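Local coordinates for extracellular matrix-binding protein EbhA (Staphylococcus aureus, PDB 2DGJ) that probably helps the staphylococcal cell wall bind extracellular matrix, this fragment being part of a long rod of alternately connected three-helix bundles, at residues Q86-L91 with T100-Q105; D126-S131 with A181-A186; K30-Q35 with T65-A70. One frame throughout, in Å; residues are numbered along the deposited sequence.

The three contacts follow one another along the chain and sit at different places on a helical rod that carries alternating FIVAR and GA sequences. Contact 3 closes first, in the first FIVAR domain; contact 1 comes next, in the first GA module, and contact 2 last, in the second FIVAR domain. Contacts 1 and 2 are neighbours, with centres about 17 Å apart, and they touch where Leu91 CB lies 3.3 Å from Asp126 OD1. Contact 3 is remote, its centre about 34 Å from that of contact 1 and about 45 Å from that of contact 2. Ser131 of contact 2 packs on Thr31 of the second subunit, and Thr31 of contact 3 on Ser131 of that subunit.

Contact 1: Q86-L91 with T100-Q105; sequences QNLGTL and TALEGQ
Leu88 and Leu102 meet inside the GA module, a small three-helix bundle, where the C-terminal end of helix 73-88 faces helix 96-108. The backbones stand well apart, the closest CA atoms being those of Leu88 and Glu103 at 7.6 Å, and Leu88 spans the gap with the two arms of its fork. CG lies anti to the backbone N (chi1 179°), which carries both methyls toward the other helix. The two leucine side chains cross obliquely: Leu88 CD1 rests 3.8 Å from Leu102 CB and also meets Leu102 CD2 farther out along that side chain. The second arm turns to Glu103. Its methyl CD2 lies 3.9 Å from Glu103 CB and 3.2 Å from Glu103 OE1, for the glutamate chain bends at chi2 (67°) and brings its carboxylate back beside the leucine. This is a contact of a methyl with an oxygen, not a polar bond; the other oxygen, OE2, makes a long, weak ion pair with Arg85. Ile94, in the loop between the helices, packs on both Leu88 and Leu102, while Ala122 of helix 112-135 touches Leu91 and Leu102, which brings that helix against one side chain of the leucine pair. A type I beta turn runs from Leu88 to Leu91. Just before the turn, Asn87 O is gripped twice: it takes the backbone N of Thr90 at 2.9 Å and, on a lone pair in the carbonyl plane, the hydroxyl OG1 of Thr90 at 2.6 Å.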
loop_
_atom_site.group_PDB
_atom_site.type_symbol
_atom_site.label_atom_id
_atom_site.label_comp_id
_atom_site.label_asym_id
_atom_site.label_seq_id
_atom_site.Cartn_x
_atom_site.Cartn_y
_atom_site.Cartn_z
ATOM N N GLN A 86 -15.691 6.163 -5.316
ATOM C CA GLN A 86 -16.199 5.256 -6.335
ATOM C C GLN A 86 -16.216 3.840 -5.781
ATOM O O GLN A 86 -17.201 3.119 -5.936
ATOM C CB GLN A 86 -15.321 5.320 -7.590
ATOM C CG GLN A 86 -15.710 4.334 -8.679
ATOM C CD GLN A 86 -17.174 4.430 -9.066
ATOM O OE1 GLN A 86 -17.708 5.523 -9.270
ATOM N NE2 GLN A 86 -17.830 3.280 -9.180
ATOM N N ASN A 87 -15.121 3.452 -5.130
ATOM C CA ASN A 87 -15.005 2.123 -4.542
ATOM C C ASN A 87 -15.990 1.943 -3.390
ATOM O O ASN A 87 -16.630 0.904 -3.267
ATOM C CB ASN A 87 -13.587 1.900 -4.017
ATOM C CG ASN A 87 -13.394 0.509 -3.442
ATOM O OD1 ASN A 87 -13.189 -0.457 -4.175
ATOM N ND2 ASN A 87 -13.478 0.396 -2.122
ATOM N N LEU A 88 -16.102 2.955 -2.539
ATOM C CA LEU A 88 -17.008 2.902 -1.395
ATOM C C LEU A 88 -18.441 2.567 -1.800
ATOM O O LEU A 88 -19.145 1.832 -1.098
ATOM C CB LEU A 88 -16.985 4.246 -0.660
ATOM C CG LEU A 88 -17.904 4.385 0.557
ATOM C CD1 LEU A 88 -17.498 3.384 1.615
ATOM C CD2 LEU A 88 -17.816 5.797 1.107
ATOM N N GLY A 89 -18.869 3.104 -2.938
ATOM C CA GLY A 89 -20.221 2.862 -3.405
ATOM C C GLY A 89 -20.500 1.452 -3.891
ATOM O O GLY A 89 -21.650 1.118 -4.167
ATOM N N THR A 90 -19.465 0.627 -3.997
ATOM C CA THR A 90 -19.635 -0.751 -4.457
ATOM C C THR A 90 -19.726 -1.736 -3.296
ATOM O O THR A 90 -19.930 -2.935 -3.500
ATOM C CB THR A 90 -18.480 -1.181 -5.383
ATOM O OG1 THR A 90 -17.250 -1.193 -4.647
ATOM C CG2 THR A 90 -18.355 -0.215 -6.546
ATOM N N LEU A 91 -19.572 -1.226 -2.079
ATOM C CA LEU A 91 -19.655 -2.048 -0.875
ATOM C C LEU A 91 -21.129 -2.197 -0.483
ATOM O O LEU A 91 -21.714 -1.298 0.120
ATOM C CB LEU A 91 -18.856 -1.390 0.256
ATOM C CG LEU A 91 -17.324 -1.511 0.223
ATOM C CD1 LEU A 91 -16.800 -1.645 -1.204
ATOM C CD2 LEU A 91 -16.726 -0.297 0.908
ATOM N N THR A 100 -21.304 6.524 5.797
ATOM C CA THR A 100 -21.088 7.959 5.983
ATOM C C THR A 100 -19.808 8.244 6.754
ATOM O O THR A 100 -19.163 9.268 6.530
ATOM C CB THR A 100 -22.271 8.622 6.723
ATOM O OG1 THR A 100 -22.236 8.276 8.113
ATOM C CG2 THR A 100 -23.584 8.157 6.129
ATOM N N ALA A 101 -19.443 7.349 7.666
ATOM C CA ALA A 101 -18.221 7.530 8.447
ATOM C C ALA A 101 -17.029 7.391 7.506
ATOM O O ALA A 101 -16.094 8.192 7.547
ATOM C CB ALA A 101 -18.138 6.492 9.563
ATOM N N LEU A 102 -17.071 6.367 6.662
ATOM C CA LEU A 102 -16.012 6.125 5.691
ATOM C C LEU A 102 -15.955 7.307 4.721
ATOM O O LEU A 102 -14.883 7.827 4.414
ATOM C CB LEU A 102 -16.299 4.839 4.915
ATOM C CG LEU A 102 -15.717 3.500 5.388
ATOM C CD1 LEU A 102 -14.969 3.653 6.705
ATOM C CD2 LEU A 102 -16.848 2.486 5.504
ATOM N N GLU A 103 -17.122 7.716 4.238
ATOM C CA GLU A 103 -17.228 8.835 3.309
ATOM C C GLU A 103 -16.632 10.065 3.978
ATOM O O GLU A 103 -16.011 10.905 3.325
ATOM C CB GLU A 103 -18.700 9.083 2.961
ATOM C CG GLU A 103 -18.958 10.262 2.034
ATOM C CD GLU A 103 -18.415 10.047 0.639
ATOM O OE1 GLU A 103 -18.018 8.907 0.327
ATOM O OE2 GLU A 103 -18.394 11.016 -0.149
ATOM N N GLY A 104 -16.819 10.161 5.289
ATOM C CA GLY A 104 -16.289 11.291 6.025
ATOM C C GLY A 104 -14.782 11.222 6.153
ATOM O O GLY A 104 -14.091 12.226 5.980
ATOM N N GLN A 105 -14.270 10.035 6.456
ATOM C CA GLN A 105 -12.830 9.850 6.597
ATOM C C GLN A 105 -12.146 10.092 5.256
ATOM O O GLN A 105 -11.004 10.541 5.209
ATOM C CB GLN A 105 -12.517 8.438 7.106
ATOM C CG GLN A 105 -13.120 8.146 8.475
ATOM C CD GLN A 105 -12.815 6.747 8.976
ATOM O OE1 GLN A 105 -13.113 5.755 8.308
ATOM N NE2 GLN A 105 -12.222 6.662 10.162
#

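Contact 2: D126-S131 with A181-A186; sequences DGAMNS and ADVDNA
Val183 spreads its two methyls over neighbouring residues of helix 112-135. CG1 lies 3.6 Å from Ala128 CB and equally close to the carbonyl oxygen of that alanine, while CG2 lies 3.9 Å from SE of Met129, a selenomethionine whose side chain crosses the valine at about a right angle. The first bond of the Met129 side chain points away from the partner, and bends at chi2 (-68°) and chi3 (-82°) bring SE back to the methyl. Asp184 OD1 also approaches Ala128 CB, at 4.0 Å, a loose contact; the carboxylate finds its polar partner through OD2, in a salt bridge with Lys180. Further out, Ile169 and Leu170 of helix 153-170 pack on Met129, Leu125 touches Val183, and Thr31 of the second subunit touches Ser131. The local axes approach to 9.2 Å and run nearly parallel, at 17°, with Ala128 and Val183 level at the centre. Two near-parallel helices, with helix 153-170 among those between them in sequence and packed against Met129, are consistent with the first and third members of an up-down-up three-helix bundle, here in a FIVAR domain.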
loop_
_atom_site.group_PDB
_atom_site.type_symbol
_atom_site.label_atom_id
_atom_site.label_comp_id
_atom_site.label_asym_id
_atom_site.label_seq_id
_atom_site.Cartn_x
_atom_site.Cartn_y
_atom_site.Cartn_z
ATOM N N ASP A 126 -16.306 -4.103 5.000
ATOM C CA ASP A 126 -17.365 -4.655 4.163
ATOM C C ASP A 126 -17.198 -6.169 4.063
ATOM O O ASP A 126 -18.176 -6.915 4.069
ATOM C CB ASP A 126 -17.310 -4.048 2.761
ATOM C CG ASP A 126 -18.484 -4.471 1.898
ATOM O OD1 ASP A 126 -19.618 -4.023 2.175
ATOM O OD2 ASP A 126 -18.279 -5.258 0.950
ATOM N N GLY A 127 -15.949 -6.616 3.958
ATOM C CA GLY A 127 -15.689 -8.040 3.864
ATOM C C GLY A 127 -16.161 -8.756 5.115
ATOM O O GLY A 127 -16.740 -9.837 5.045
ATOM N N ALA A 128 -15.913 -8.145 6.268
ATOM C CA ALA A 128 -16.314 -8.722 7.546
ATOM C C ALA A 128 -17.834 -8.732 7.676
ATOM O O ALA A 128 -18.419 -9.716 8.136
ATOM C CB ALA A 128 -15.692 -7.929 8.683
HETATM N N MSE A 129 -18.471 -7.637 7.273
HETATM C CA MSE A 129 -19.925 -7.538 7.322
HETATM C C MSE A 129 -20.504 -8.642 6.446
HETATM O O MSE A 129 -21.486 -9.286 6.809
HETATM C CB MSE A 129 -20.390 -6.178 6.801
HETATM C CG MSE A 129 -20.130 -5.016 7.742
HETATM SE SE MSE A 129 -21.216 -5.110 9.339
HETATM C CE MSE A 129 -22.846 -4.340 8.639
ATOM N N ASN A 130 -19.878 -8.860 5.295
ATOM C CA ASN A 130 -20.319 -9.890 4.365
ATOM C C ASN A 130 -20.257 -11.252 5.044
ATOM O O ASN A 130 -21.146 -12.088 4.874
ATOM C CB ASN A 130 -19.421 -9.885 3.127
ATOM C CG ASN A 130 -19.897 -10.849 2.054
ATOM O OD1 ASN A 130 -19.146 -11.708 1.601
ATOM N ND2 ASN A 130 -21.149 -10.705 1.639
ATOM N N SER A 131 -19.198 -11.469 5.813
ATOM C CA SER A 131 -19.014 -12.730 6.516
ATOM C C SER A 131 -20.075 -12.907 7.597
ATOM O O SER A 131 -20.655 -13.985 7.745
ATOM C CB SER A 131 -17.622 -12.787 7.143
ATOM O OG SER A 131 -16.603 -12.792 6.154
ATOM N N ALA A 181 -13.469 -4.879 14.589
ATOM C CA ALA A 181 -13.284 -5.753 15.740
ATOM C C ALA A 181 -14.607 -6.279 16.286
ATOM O O ALA A 181 -14.719 -7.460 16.613
ATOM C CB ALA A 181 -12.521 -5.017 16.840
ATOM N N ASP A 182 -15.607 -5.407 16.386
ATOM C CA ASP A 182 -16.909 -5.819 16.894
ATOM C C ASP A 182 -17.637 -6.711 15.896
ATOM O O ASP A 182 -18.330 -7.655 16.282
ATOM C CB ASP A 182 -17.773 -4.600 17.229
ATOM C CG ASP A 182 -17.260 -3.838 18.435
ATOM O OD1 ASP A 182 -16.807 -4.492 19.399
ATOM O OD2 ASP A 182 -17.321 -2.591 18.430
ATOM N N VAL A 183 -17.482 -6.415 14.610
ATOM C CA VAL A 183 -18.120 -7.228 13.589
ATOM C C VAL A 183 -17.566 -8.638 13.747
ATOM O O VAL A 183 -18.325 -9.610 13.778
ATOM C CB VAL A 183 -17.805 -6.718 12.165
ATOM C CG1 VAL A 183 -18.364 -7.684 11.123
ATOM C CG2 VAL A 183 -18.402 -5.337 11.966
ATOM N N ASP A 184 -16.245 -8.733 13.868
ATOM C CA ASP A 184 -15.598 -10.028 14.026
ATOM C C ASP A 184 -16.045 -10.703 15.315
ATOM O O ASP A 184 -16.195 -11.923 15.362
ATOM C CB ASP A 184 -14.071 -9.890 14.018
ATOM C CG ASP A 184 -13.519 -9.624 12.624
ATOM O OD1 ASP A 184 -14.144 -10.075 11.641
ATOM O OD2 ASP A 184 -12.452 -8.979 12.510
ATOM N N ASN A 185 -16.252 -9.912 16.364
ATOM C CA ASN A 185 -16.700 -10.477 17.628
ATOM C C ASN A 185 -18.086 -11.073 17.425
ATOM O O ASN A 185 -18.382 -12.167 17.913
ATOM C CB ASN A 185 -16.758 -9.405 18.719
ATOM C CG ASN A 185 -15.383 -8.917 19.143
ATOM O OD1 ASN A 185 -14.464 -9.711 19.346
ATOM N ND2 ASN A 185 -15.244 -7.607 19.302
ATOM N N ALA A 186 -18.930 -10.345 16.697
ATOM C CA ALA A 186 -20.290 -10.785 16.415
ATOM C C ALA A 186 -20.257 -12.050 15.567
ATOM O O ALA A 186 -21.008 -12.989 15.812
ATOM C CB ALA A 186 -21.065 -9.679 15.694
#

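Contact 3: K30-Q35 with T65-A70; sequences KTAYDQ and TSTKDA
Tyr33 and Thr67 mark the nearest approach of two helices that run in roughly opposite directions: their CA atoms are only 4.7 Å apart, the local axes come within 8.3 Å, and the N-to-C directions make an angle of 153°. At so close a crossing the short threonine reaches the opposing backbone itself. Its OG1 stands between its own backbone N and carbonyl carbon (chi1 58°), a setting that brings the hydroxyl to 3.2 Å from Tyr33 CA and 3.5 Å from Tyr33 CD1, at the ring edge and near the ring plane. No hydrogen bond crosses here; the hydroxyl instead bonds back to Gln63 O in its own helix. The other branch, CG2, lies 3.7 Å from Ala32 O and 4.0 Å from Ala32 CB, so Thr67 straddles two consecutive residues of helix 27-46. The Lys68 chain runs alongside Tyr33 in the same direction. Lys68 CB is 3.8 Å from Tyr33 CE1, and its extended chain carries the ammonium group on, away from helix 27-46, to a salt bridge with Asp12. The hydroxyl end of Tyr33 makes a weak hydrogen bond with Thr16, and its side chain also touches Tyr22 and Leu71. These partners place the contact in the FIVAR domain: helices 27-46 and 55-70 pair here, and Asp12, between helices 3-11 and 13-18, Thr16 of helix 13-18 and Tyr22 of helix 20-23 come in beside the pair, consistent with a broken third helix of the FIVAR bundle. From helix 27-46, Gln35 hydrogen-bonds to Thr191 and Asn188 of the second subunit.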
loop_
_atom_site.group_PDB
_atom_site.type_symbol
_atom_site.label_atom_id
_atom_site.label_comp_id
_atom_site.label_asym_id
_atom_site.label_seq_id
_atom_site.Cartn_x
_atom_site.Cartn_y
_atom_site.Cartn_z
ATOM N N LYS A 30 8.454 16.275 -8.535
ATOM C CA LYS A 30 9.131 16.503 -7.262
ATOM C C LYS A 30 10.623 16.686 -7.520
ATOM O O LYS A 30 11.275 17.540 -6.920
ATOM C CB LYS A 30 8.911 15.314 -6.326
ATOM C CG LYS A 30 7.461 15.108 -5.910
ATOM C CD LYS A 30 7.267 13.795 -5.151
ATOM C CE LYS A 30 8.059 13.761 -3.855
ATOM N NZ LYS A 30 7.785 12.511 -3.080
ATOM N N THR A 31 11.157 15.879 -8.434
ATOM C CA THR A 31 12.567 15.938 -8.791
ATOM C C THR A 31 12.931 17.226 -9.526
ATOM O O THR A 31 13.954 17.847 -9.235
ATOM C CB THR A 31 12.960 14.732 -9.672
ATOM O OG1 THR A 31 12.821 13.523 -8.915
ATOM C CG2 THR A 31 14.393 14.864 -10.150
ATOM N N ALA A 32 12.096 17.621 -10.481
ATOM C CA ALA A 32 12.344 18.837 -11.245
ATOM C C ALA A 32 12.432 20.047 -10.304
ATOM O O ALA A 32 13.316 20.902 -10.438
ATOM C CB ALA A 32 11.236 19.030 -12.277
ATOM N N TYR A 33 11.507 20.112 -9.347
ATOM C CA TYR A 33 11.490 21.202 -8.382
ATOM C C TYR A 33 12.775 21.157 -7.574
ATOM O O TYR A 33 13.472 22.156 -7.446
ATOM C CB TYR A 33 10.296 21.078 -7.432
ATOM C CG TYR A 33 10.366 22.030 -6.260
ATOM C CD1 TYR A 33 10.261 23.407 -6.446
ATOM C CD2 TYR A 33 10.568 21.556 -4.965
ATOM C CE1 TYR A 33 10.359 24.287 -5.377
ATOM C CE2 TYR A 33 10.666 22.423 -3.888
ATOM C CZ TYR A 33 10.561 23.785 -4.102
ATOM O OH TYR A 33 10.662 24.641 -3.039
ATOM N N ASP A 34 13.081 19.984 -7.031
ATOM C CA ASP A 34 14.281 19.805 -6.229
ATOM C C ASP A 34 15.542 20.218 -6.989
ATOM O O ASP A 34 16.442 20.844 -6.429
ATOM C CB ASP A 34 14.393 18.345 -5.789
ATOM C CG ASP A 34 15.525 18.119 -4.804
ATOM O OD1 ASP A 34 15.571 18.839 -3.783
ATOM O OD2 ASP A 34 16.362 17.224 -5.044
ATOM N N GLN A 35 15.599 19.874 -8.270
ATOM C CA GLN A 35 16.754 20.216 -9.092
ATOM C C GLN A 35 16.813 21.707 -9.397
ATOM O O GLN A 35 17.891 22.254 -9.629
ATOM C CB GLN A 35 16.738 19.414 -10.397
ATOM C CG GLN A 35 16.978 17.926 -10.195
ATOM C CD GLN A 35 18.219 17.660 -9.373
ATOM O OE1 GLN A 35 19.331 18.011 -9.770
ATOM N NE2 GLN A 35 18.033 17.042 -8.211
ATOM N N THR A 65 9.923 28.740 -9.594
ATOM C CA THR A 65 8.506 29.086 -9.521
ATOM C C THR A 65 7.673 28.160 -10.401
ATOM O O THR A 65 6.580 27.743 -10.018
ATOM C CB THR A 65 8.265 30.540 -9.971
ATOM O OG1 THR A 65 8.878 31.436 -9.037
ATOM C CG2 THR A 65 6.776 30.841 -10.029
ATOM N N SER A 66 8.195 27.837 -11.581
ATOM C CA SER A 66 7.486 26.964 -12.507
ATOM C C SER A 66 7.352 25.536 -11.993
ATOM O O SER A 66 6.241 24.997 -11.927
ATOM C CB SER A 66 8.185 26.954 -13.869
ATOM O OG SER A 66 7.971 28.167 -14.573
ATOM N N THR A 67 8.476 24.918 -11.636
ATOM C CA THR A 67 8.448 23.550 -11.137
ATOM C C THR A 67 7.612 23.458 -9.863
ATOM O O THR A 67 6.934 22.460 -9.634
ATOM C CB THR A 67 9.864 23.014 -10.843
ATOM O OG1 THR A 67 10.508 23.863 -9.885
ATOM C CG2 THR A 67 10.691 22.967 -12.123
ATOM N N LYS A 68 7.652 24.495 -9.034
ATOM C CA LYS A 68 6.866 24.463 -7.807
ATOM C C LYS A 68 5.369 24.471 -8.114
ATOM O O LYS A 68 4.614 23.661 -7.571
ATOM C CB LYS A 68 7.197 25.647 -6.895
ATOM C CG LYS A 68 6.407 25.582 -5.594
ATOM C CD LYS A 68 6.734 26.698 -4.623
ATOM C CE LYS A 68 5.867 26.545 -3.376
ATOM N NZ LYS A 68 6.082 27.627 -2.386
ATOM N N ASP A 69 4.939 25.388 -8.975
ATOM C CA ASP A 69 3.528 25.469 -9.331
ATOM C C ASP A 69 3.085 24.153 -9.953
ATOM O O ASP A 69 1.942 23.727 -9.779
ATOM C CB ASP A 69 3.267 26.610 -10.324
ATOM C CG ASP A 69 3.524 27.983 -9.728
ATOM O OD1 ASP A 69 3.466 28.114 -8.488
ATOM O OD2 ASP A 69 3.771 28.934 -10.501
ATOM N N ALA A 70 4.003 23.510 -10.671
ATOM C CA ALA A 70 3.718 22.251 -11.344
ATOM C C ALA A 70 3.427 21.097 -10.382
ATOM O O ALA A 70 2.741 20.138 -10.748
ATOM C CB ALA A 70 4.870 21.896 -12.272
#